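Long-range contacts in WipB (Legionella pneumophila, PDB 5NNY), which is an effector that Legionella translocates into its host, a Ser/Thr phosphatase that targets the lysosomal nutrient-sensing machinery, the chain here being its phosphatase domain: residues Q74-I79 against I104-L109; N14-L19 against K37-Y42. All blocks are in the same frame, centred on the assembly; numbering follows the deposited sequence.

Contact 1. Residues Q74-I79 against I104-L109; sequences QYNALI and IDYFIL
Tyr75 swings its ring anti to the backbone N (chi1 -176°) and Tyr106 is turned the same way, which sends each one across the gap between helix 64-79 and helix 105-117, while Phe107 turns the other way, its ring anti to the carbonyl carbon. This aims the Tyr75 phenol at the first turn of helix 105-117, where it crosses Phe107 obliquely. Phe107 CD1 sits 3.4 Å above the centre of one face of the Tyr75 ring, and the ring centroids are 4.3 Å apart, with planes at 31°. Beyond this ring pair, Tyr75 OH donates a short hydrogen bond of 2.6 Å to Phe107 O. The hydroxyl approaches from well above the carbonyl plane, off the lone-pair directions. On the side of the Phe107 ring away from Tyr75, Ile104 CG2 lies over the ring centre. One residue on, the Asn76 amide reaches the phenol end of Tyr106: ND2 donates to OH over 3.0 Å, nearly straight at 163°, and the acceptor lies in the amide plane. Asn76 OD1 meanwhile comes to the edge of the Tyr106 ring, 3.5 Å from CE2. Glu177 OE1, outside both segments, also hydrogen-bonds Tyr106 OH, so this hydroxyl has two polar partners, Asn76 and Glu177. The helices run nearly parallel here, their short axes 11.1 Å apart, a spacing bridged by long aromatic side chains. Helix 105-117 follows strand 90-93 of the central sheet, and this contact joins helix 64-79 to that phosphoesterase core. Chemically, the ring pair supplies the apolar part of a buried interface, while its two hydrogen bonds give the phenol of Tyr75 and the amide of Asn76 polar partners and help to hold the two side chains in these orientations.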
ATOM      1  N   GLN A  74      13.353  19.264  -7.354  1.00 16.69           N
ATOM      2  CA  GLN A  74      14.515  18.836  -6.586  1.00 19.41           C
ATOM      3  C   GLN A  74      14.302  17.440  -6.020  1.00 23.17           C
ATOM      4  O   GLN A  74      15.242  16.632  -5.977  1.00 19.29           O
ATOM      5  CB  GLN A  74      14.863  19.816  -5.455  1.00 17.37           C
ATOM      6  CG  GLN A  74      16.215  19.379  -4.847  1.00 19.00           C
ATOM      7  CD  GLN A  74      16.747  20.199  -3.688  1.00 16.14           C
ATOM      8  OE1 GLN A  74      16.074  21.051  -3.123  1.00 19.18           O
ATOM      9  NE2 GLN A  74      17.994  19.936  -3.336  1.00 18.13           N
ATOM     10  N   TYR A  75      13.076  17.136  -5.584  1.00 18.75           N
ATOM     11  CA  TYR A  75      12.792  15.784  -5.119  1.00 17.15           C
ATOM     12  C   TYR A  75      13.084  14.768  -6.213  1.00 19.98           C
ATOM     13  O   TYR A  75      13.722  13.738  -5.965  1.00 18.78           O
ATOM     14  CB  TYR A  75      11.335  15.663  -4.652  1.00 18.76           C
ATOM     15  CG  TYR A  75      11.055  14.296  -4.086  1.00 19.91           C
ATOM     16  CD1 TYR A  75      11.477  13.964  -2.804  1.00 17.98           C
ATOM     17  CD2 TYR A  75      10.434  13.316  -4.849  1.00 17.45           C
ATOM     18  CE1 TYR A  75      11.254  12.705  -2.266  1.00 19.87           C
ATOM     19  CE2 TYR A  75      10.223  12.038  -4.320  1.00 20.92           C
ATOM     20  CZ  TYR A  75      10.625  11.755  -3.027  1.00 20.25           C
ATOM     21  OH  TYR A  75      10.423  10.510  -2.489  1.00 19.19           O
ATOM     22  N   ASN A  76      12.616  15.040  -7.435  1.00 17.63           N
ATOM     23  CA  ASN A  76      12.838  14.096  -8.529  1.00 21.37           C
ATOM     24  C   ASN A  76      14.313  14.021  -8.919  1.00 21.34           C
ATOM     25  O   ASN A  76      14.772  12.972  -9.389  1.00 21.42           O
ATOM     26  CB  ASN A  76      11.977  14.472  -9.737  1.00 19.94           C
ATOM     27  CG  ASN A  76      10.496  14.202  -9.505  1.00 22.65           C
ATOM     28  OD1 ASN A  76      10.122  13.489  -8.570  1.00 25.45           O
ATOM     29  ND2 ASN A  76       9.654  14.758 -10.357  1.00 18.08           N
ATOM     30  N   ALA A  77      15.066  15.112  -8.741  1.00 17.54           N
ATOM     31  CA  ALA A  77      16.519  15.046  -8.935  1.00 19.94           C
ATOM     32  C   ALA A  77      17.176  14.125  -7.910  1.00 25.89           C
ATOM     33  O   ALA A  77      18.158  13.436  -8.217  1.00 22.30           O
ATOM     34  CB  ALA A  77      17.126  16.445  -8.851  1.00 16.04           C
ATOM     35  N   LEU A  78      16.671  14.117  -6.671  1.00 19.81           N
ATOM     36  CA  LEU A  78      17.215  13.186  -5.686  1.00 22.36           C
ATOM     37  C   LEU A  78      16.877  11.750  -6.056  1.00 22.84           C
ATOM     38  O   LEU A  78      17.735  10.863  -5.973  1.00 23.23           O
ATOM     39  CB  LEU A  78      16.697  13.527  -4.287  1.00 26.69           C
ATOM     40  CG  LEU A  78      17.123  14.865  -3.676  1.00 32.94           C
ATOM     41  CD1 LEU A  78      16.479  15.088  -2.305  1.00 20.91           C
ATOM     42  CD2 LEU A  78      18.641  14.956  -3.569  1.00 22.01           C
ATOM     43  N   ILE A  79      15.632  11.502  -6.469  1.00 20.04           N
ATOM     44  CA  ILE A  79      15.236  10.151  -6.881  1.00 20.12           C
ATOM     45  C   ILE A  79      16.143   9.645  -8.002  1.00 23.65           C
ATOM     46  O   ILE A  79      16.537   8.471  -8.030  1.00 23.49           O
ATOM     47  CB  ILE A  79      13.758  10.143  -7.312  1.00 21.52           C
ATOM     48  CG1 ILE A  79      12.846  10.516  -6.134  1.00 21.19           C
ATOM     49  CG2 ILE A  79      13.377   8.801  -7.942  1.00 25.32           C
ATOM     50  CD1 ILE A  79      12.858   9.507  -4.955  1.00 22.33           C
ATOM     51  N   ILE A 104       3.152  13.737   1.743  1.00 16.86           N
ATOM     52  CA  ILE A 104       2.498  13.752   0.433  1.00 14.48           C
ATOM     53  C   ILE A 104       2.782  12.443  -0.280  1.00 20.32           C
ATOM     54  O   ILE A 104       3.921  11.965  -0.300  1.00 17.91           O
ATOM     55  CB  ILE A 104       2.939  14.972  -0.420  1.00 16.29           C
ATOM     56  CG1 ILE A 104       2.041  15.121  -1.662  1.00 21.07           C
ATOM     57  CG2 ILE A 104       4.430  14.924  -0.768  1.00 16.98           C
ATOM     58  CD1 ILE A 104       2.205  16.485  -2.360  1.00 19.67           C
ATOM     59  N   ASP A 105       1.734  11.871  -0.882  1.00 17.51           N
ATOM     60  CA  ASP A 105       1.865  10.550  -1.498  1.00 17.63           C
ATOM     61  C   ASP A 105       2.805  10.549  -2.688  1.00 20.09           C
ATOM     62  O   ASP A 105       3.337   9.490  -3.033  1.00 20.09           O
ATOM     63  CB  ASP A 105       0.507  10.010  -1.938  1.00 14.96           C
ATOM     64  CG  ASP A 105      -0.276   9.417  -0.785  1.00 15.39           C
ATOM     65  OD1 ASP A 105       0.364   9.086   0.243  1.00 17.75           O
ATOM     66  OD2 ASP A 105      -1.535   9.326  -0.902  1.00 25.45           O
ATOM     67  N   TYR A 106       3.016  11.704  -3.321  1.00 15.08           N
ATOM     68  CA  TYR A 106       3.952  11.783  -4.438  1.00 14.49           C
ATOM     69  C   TYR A 106       5.317  11.217  -4.071  1.00 15.60           C
ATOM     70  O   TYR A 106       5.976  10.595  -4.907  1.00 18.22           O
ATOM     71  CB  TYR A 106       4.107  13.239  -4.885  1.00 16.64           C
ATOM     72  CG  TYR A 106       4.849  13.394  -6.189  1.00 20.01           C
ATOM     73  CD1 TYR A 106       4.215  13.139  -7.392  1.00 20.91           C
ATOM     74  CD2 TYR A 106       6.203  13.780  -6.211  1.00 18.29           C
ATOM     75  CE1 TYR A 106       4.896  13.272  -8.595  1.00 20.73           C
ATOM     76  CE2 TYR A 106       6.892  13.918  -7.418  1.00 22.02           C
ATOM     77  CZ  TYR A 106       6.226  13.667  -8.597  1.00 18.98           C
ATOM     78  OH  TYR A 106       6.874  13.801  -9.796  1.00 23.64           O
ATOM     79  N   PHE A 107       5.763  11.434  -2.825  1.00 13.40           N
ATOM     80  CA  PHE A 107       7.124  11.058  -2.443  1.00 17.26           C
ATOM     81  C   PHE A 107       7.319   9.549  -2.506  1.00 16.73           C
ATOM     82  O   PHE A 107       8.295   9.059  -3.088  1.00 18.08           O
ATOM     83  CB  PHE A 107       7.449  11.580  -1.044  1.00 19.29           C
ATOM     84  CG  PHE A 107       7.619  13.091  -0.960  1.00 18.01           C
ATOM     85  CD1 PHE A 107       7.923  13.856  -2.089  1.00 22.64           C
ATOM     86  CD2 PHE A 107       7.541  13.718   0.269  1.00 17.33           C
ATOM     87  CE1 PHE A 107       8.111  15.237  -1.984  1.00 19.65           C
ATOM     88  CE2 PHE A 107       7.742  15.092   0.393  1.00 18.11           C
ATOM     89  CZ  PHE A 107       8.032  15.859  -0.744  1.00 16.40           C
ATOM     90  N   ILE A 108       6.381   8.792  -1.934  1.00 18.31           N
ATOM     91  CA  ILE A 108       6.507   7.339  -1.922  1.00 16.59           C
ATOM     92  C   ILE A 108       6.188   6.773  -3.297  1.00 16.27           C
ATOM     93  O   ILE A 108       6.760   5.761  -3.707  1.00 17.76           O
ATOM     94  CB  ILE A 108       5.631   6.732  -0.803  1.00 29.87           C
ATOM     95  CG1 ILE A 108       6.368   6.897   0.532  1.00 30.31           C
ATOM     96  CG2 ILE A 108       5.293   5.258  -1.065  1.00 21.87           C
ATOM     97  CD1 ILE A 108       5.818   6.150   1.695  1.00 23.63           C
ATOM     98  N   LEU A 109       5.315   7.440  -4.058  1.00 13.81           N
ATOM     99  CA  LEU A 109       5.026   6.964  -5.411  1.00 21.67           C
ATOM    100  C   LEU A 109       6.273   6.996  -6.286  1.00 17.11           C
ATOM    101  O   LEU A 109       6.510   6.078  -7.083  1.00 17.09           O
ATOM    102  CB  LEU A 109       3.910   7.796  -6.045  1.00 18.72           C
ATOM    103  CG  LEU A 109       2.486   7.555  -5.541  1.00 15.48           C
ATOM    104  CD1 LEU A 109       1.507   8.553  -6.182  1.00 16.32           C
ATOM    105  CD2 LEU A 109       2.067   6.114  -5.832  1.00 23.55           C
TER

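Contact 2. Residues N14-L19 against K37-Y42; sequences NALLFL and KFAEIY
Phe38 and Tyr42, one helical turn apart, push their rings into the first turn of helix 15-24, and the packing is densest there. Leu19 CD2 lies over one face of Phe38, 3.8 Å from the ring centroid, a CH-pi contact only 15° off the normal. Ala15 O approaches the same ring obliquely, 3.8 Å from CZ. Leu16 N stands over the centre of a Tyr42 face, and Ala15 CB touches Tyr42 CE1 at 4.0 Å. Asn14 is the N-cap of this helix: with CG anti to the backbone N, OD1 accepts from Leu17 N at 2.9 Å; the N-H points almost straight at OD1, but comes from well above the plane of the side-chain carbonyl. The capping amide lies nearly parallel to the Tyr42 ring, 6° between planes, with OD1 3.5 Å from CE2. The arrangement is an antiparallel helix pair, 160° between directions, in which the capped end of one helix receives the C-terminal turn of helix 32-42. Tyr42 OH is hydrogen-bonded to Val103 N, outside the pair. On the solvent side the contact thins to the partly exposed Leu16 and Ala39, CD2 to CB at 3.9 Å, and beyond them Glu40 points its CB away from helix 15-24.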
ATOM      1  N   ASN A  14       5.189   7.702   5.381  1.00 17.10           N
ATOM      2  CA  ASN A  14       6.391   8.434   5.775  1.00 18.32           C
ATOM      3  C   ASN A  14       7.483   8.050   4.785  1.00 19.93           C
ATOM      4  O   ASN A  14       8.080   6.974   4.886  1.00 16.23           O
ATOM      5  CB  ASN A  14       6.765   8.108   7.219  1.00 20.90           C
ATOM      6  CG  ASN A  14       7.988   8.892   7.721  1.00 20.24           C
ATOM      7  OD1 ASN A  14       8.807   9.368   6.940  1.00 18.80           O
ATOM      8  ND2 ASN A  14       8.113   9.000   9.040  1.00 23.12           N
ATOM      9  N   ALA A  15       7.747   8.936   3.813  1.00 19.20           N
ATOM     10  CA  ALA A  15       8.681   8.591   2.749  1.00 20.56           C
ATOM     11  C   ALA A  15      10.113   8.532   3.262  1.00 14.97           C
ATOM     12  O   ALA A  15      10.925   7.775   2.725  1.00 16.36           O
ATOM     13  CB  ALA A  15       8.543   9.585   1.585  1.00 18.51           C
ATOM     14  N   LEU A  16      10.442   9.302   4.302  1.00 15.97           N
ATOM     15  CA  LEU A  16      11.795   9.272   4.853  1.00 19.40           C
ATOM     16  C   LEU A  16      12.038   7.983   5.617  1.00 18.41           C
ATOM     17  O   LEU A  16      13.118   7.388   5.525  1.00 19.60           O
ATOM     18  CB  LEU A  16      12.040  10.464   5.784  1.00 14.93           C
ATOM     19  CG  LEU A  16      13.392  10.538   6.517  1.00 18.34           C
ATOM     20  CD1 LEU A  16      14.633  10.534   5.576  1.00 15.15           C
ATOM     21  CD2 LEU A  16      13.425  11.764   7.427  1.00 20.83           C
ATOM     22  N   LEU A  17      11.041   7.543   6.384  1.00 17.55           N
ATOM     23  CA  LEU A  17      11.128   6.232   7.015  1.00 20.27           C
ATOM     24  C   LEU A  17      11.337   5.143   5.974  1.00 19.65           C
ATOM     25  O   LEU A  17      12.223   4.292   6.132  1.00 19.87           O
ATOM     26  CB  LEU A  17       9.860   5.973   7.834  1.00 14.99           C
ATOM     27  CG  LEU A  17       9.659   4.585   8.446  1.00 19.26           C
ATOM     28  CD1 LEU A  17      10.810   4.161   9.372  1.00 20.45           C
ATOM     29  CD2 LEU A  17       8.322   4.533   9.174  1.00 20.42           C
ATOM     30  N   PHE A  18      10.546   5.176   4.889  1.00 19.34           N
ATOM     31  CA  PHE A  18      10.725   4.254   3.763  1.00 16.56           C
ATOM     32  C   PHE A  18      12.152   4.312   3.222  1.00 21.82           C
ATOM     33  O   PHE A  18      12.806   3.276   3.057  1.00 18.59           O
ATOM     34  CB  PHE A  18       9.710   4.577   2.663  1.00 20.73           C
ATOM     35  CG  PHE A  18       9.564   3.501   1.603  1.00 18.95           C
ATOM     36  CD1 PHE A  18       9.772   2.164   1.895  1.00 21.34           C
ATOM     37  CD2 PHE A  18       9.210   3.841   0.311  1.00 20.93           C
ATOM     38  CE1 PHE A  18       9.623   1.196   0.904  1.00 20.88           C
ATOM     39  CE2 PHE A  18       9.061   2.880  -0.677  1.00 25.06           C
ATOM     40  CZ  PHE A  18       9.274   1.549  -0.380  1.00 19.93           C
ATOM     41  N   LEU A  19      12.652   5.520   2.936  1.00 18.71           N
ATOM     42  CA  LEU A  19      14.036   5.664   2.494  1.00 21.40           C
ATOM     43  C   LEU A  19      15.014   5.059   3.496  1.00 23.64           C
ATOM     44  O   LEU A  19      15.953   4.356   3.106  1.00 18.20           O
ATOM     45  CB  LEU A  19      14.368   7.146   2.277  1.00 17.26           C
ATOM     46  CG  LEU A  19      15.747   7.361   1.627  1.00 22.35           C
ATOM     47  CD1 LEU A  19      15.642   7.189   0.131  1.00 23.04           C
ATOM     48  CD2 LEU A  19      16.303   8.739   1.932  1.00 16.99           C
ATOM     49  N   LYS A  37      19.602  16.062   2.001  1.00 17.28           N
ATOM     50  CA  LYS A  37      18.676  16.850   1.196  1.00 15.28           C
ATOM     51  C   LYS A  37      17.270  16.247   1.238  1.00 14.92           C
ATOM     52  O   LYS A  37      16.276  16.975   1.358  1.00 17.45           O
ATOM     53  CB  LYS A  37      19.164  16.947  -0.251  1.00 25.50           C
ATOM     54  CG  LYS A  37      20.294  17.971  -0.521  1.00 22.57           C
ATOM     55  CD  LYS A  37      20.712  17.939  -2.002  1.00 18.11           C
ATOM     56  CE  LYS A  37      21.682  19.056  -2.402  1.00 22.70           C
ATOM     57  NZ  LYS A  37      23.012  18.941  -1.741  1.00 22.56           N
ATOM     58  N   PHE A  38      17.172  14.919   1.127  1.00 15.88           N
ATOM     59  CA  PHE A  38      15.870  14.249   1.165  1.00 18.00           C
ATOM     60  C   PHE A  38      15.152  14.528   2.483  1.00 20.06           C
ATOM     61  O   PHE A  38      13.969  14.914   2.495  1.00 17.39           O
ATOM     62  CB  PHE A  38      16.072  12.739   0.965  1.00 21.46           C
ATOM     63  CG  PHE A  38      14.807  11.945   0.778  1.00 17.79           C
ATOM     64  CD1 PHE A  38      13.913  11.748   1.821  1.00 22.88           C
ATOM     65  CD2 PHE A  38      14.566  11.315  -0.437  1.00 16.52           C
ATOM     66  CE1 PHE A  38      12.778  10.977   1.652  1.00 19.52           C
ATOM     67  CE2 PHE A  38      13.444  10.553  -0.625  1.00 22.85           C
ATOM     68  CZ  PHE A  38      12.542  10.374   0.412  1.00 18.35           C
ATOM     69  N   ALA A  39      15.855  14.336   3.607  1.00 17.70           N
ATOM     70  CA  ALA A  39      15.247  14.578   4.915  1.00 20.31           C
ATOM     71  C   ALA A  39      14.824  16.038   5.065  1.00 17.84           C
ATOM     72  O   ALA A  39      13.767  16.328   5.643  1.00 19.19           O
ATOM     73  CB  ALA A  39      16.206  14.184   6.039  1.00 20.02           C
ATOM     74  N   GLU A  40      15.650  16.969   4.562  1.00 14.34           N
ATOM     75  CA  GLU A  40      15.299  18.393   4.595  1.00 18.57           C
ATOM     76  C   GLU A  40      14.009  18.680   3.832  1.00 18.53           C
ATOM     77  O   GLU A  40      13.149  19.436   4.305  1.00 19.84           O
ATOM     78  CB  GLU A  40      16.433  19.241   3.994  1.00 14.62           C
ATOM     79  CG  GLU A  40      16.230  20.741   4.265  1.00 14.82           C
ATOM     80  CD  GLU A  40      17.413  21.583   3.893  1.00 22.02           C
ATOM     81  OE1 GLU A  40      18.503  21.017   3.630  1.00 19.75           O
ATOM     82  OE2 GLU A  40      17.235  22.822   3.858  1.00 19.60           O
ATOM     83  N   ILE A  41      13.885  18.145   2.616  1.00 17.24           N
ATOM     84  CA  ILE A  41      12.659  18.353   1.848  1.00 17.79           C
ATOM     85  C   ILE A  41      11.484  17.728   2.582  1.00 17.29           C
ATOM     86  O   ILE A  41      10.413  18.336   2.701  1.00 17.24           O
ATOM     87  CB  ILE A  41      12.813  17.776   0.424  1.00 18.21           C
ATOM     88  CG1 ILE A  41      13.725  18.682  -0.434  1.00 14.88           C
ATOM     89  CG2 ILE A  41      11.443  17.591  -0.238  1.00 18.61           C
ATOM     90  CD1 ILE A  41      14.120  18.080  -1.788  1.00 19.44           C
ATOM     91  N   TYR A  42      11.678  16.509   3.107  1.00 15.54           N
ATOM     92  CA  TYR A  42      10.590  15.809   3.776  1.00 14.41           C
ATOM     93  C   TYR A  42      10.068  16.584   4.978  1.00 22.17           C
ATOM     94  O   TYR A  42       8.868  16.522   5.279  1.00 21.05           O
ATOM     95  CB  TYR A  42      11.020  14.384   4.201  1.00 17.00           C
ATOM     96  CG  TYR A  42       9.795  13.628   4.637  1.00 16.21           C
ATOM     97  CD1 TYR A  42       8.866  13.204   3.692  1.00 21.90           C
ATOM     98  CD2 TYR A  42       9.503  13.430   5.986  1.00 18.78           C
ATOM     99  CE1 TYR A  42       7.679  12.569   4.075  1.00 21.41           C
ATOM    100  CE2 TYR A  42       8.323  12.784   6.378  1.00 16.41           C
ATOM    101  CZ  TYR A  42       7.410  12.375   5.413  1.00 18.45           C
ATOM    102  OH  TYR A  42       6.233  11.742   5.787  1.00 14.46           O
TER

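Contact 2 closes before contact 1 opens along the chain, and their centres lie about 9 Å apart on the same side of the chain's centre. Four helices take part: 15-24 and 32-42 in contact 2, 64-79 and 105-117 in contact 1, with 32-42 and 64-79 successive in the chain. The two contacts touch directly. Tyr75 meets Phe38 ring to ring, CE1 to CE2 at 3.5 Å, and separately Phe107 CB packs on Ala15 CB at 3.5 Å, so they form one continuous packed region. Helices 15-24 and 105-117 follow the neighbouring parallel strands 6-8 and 90-93, so the two contacts tie helices 32-42 and 64-79 to helices that follow strands at one edge of the central sheet of the phosphatase domain.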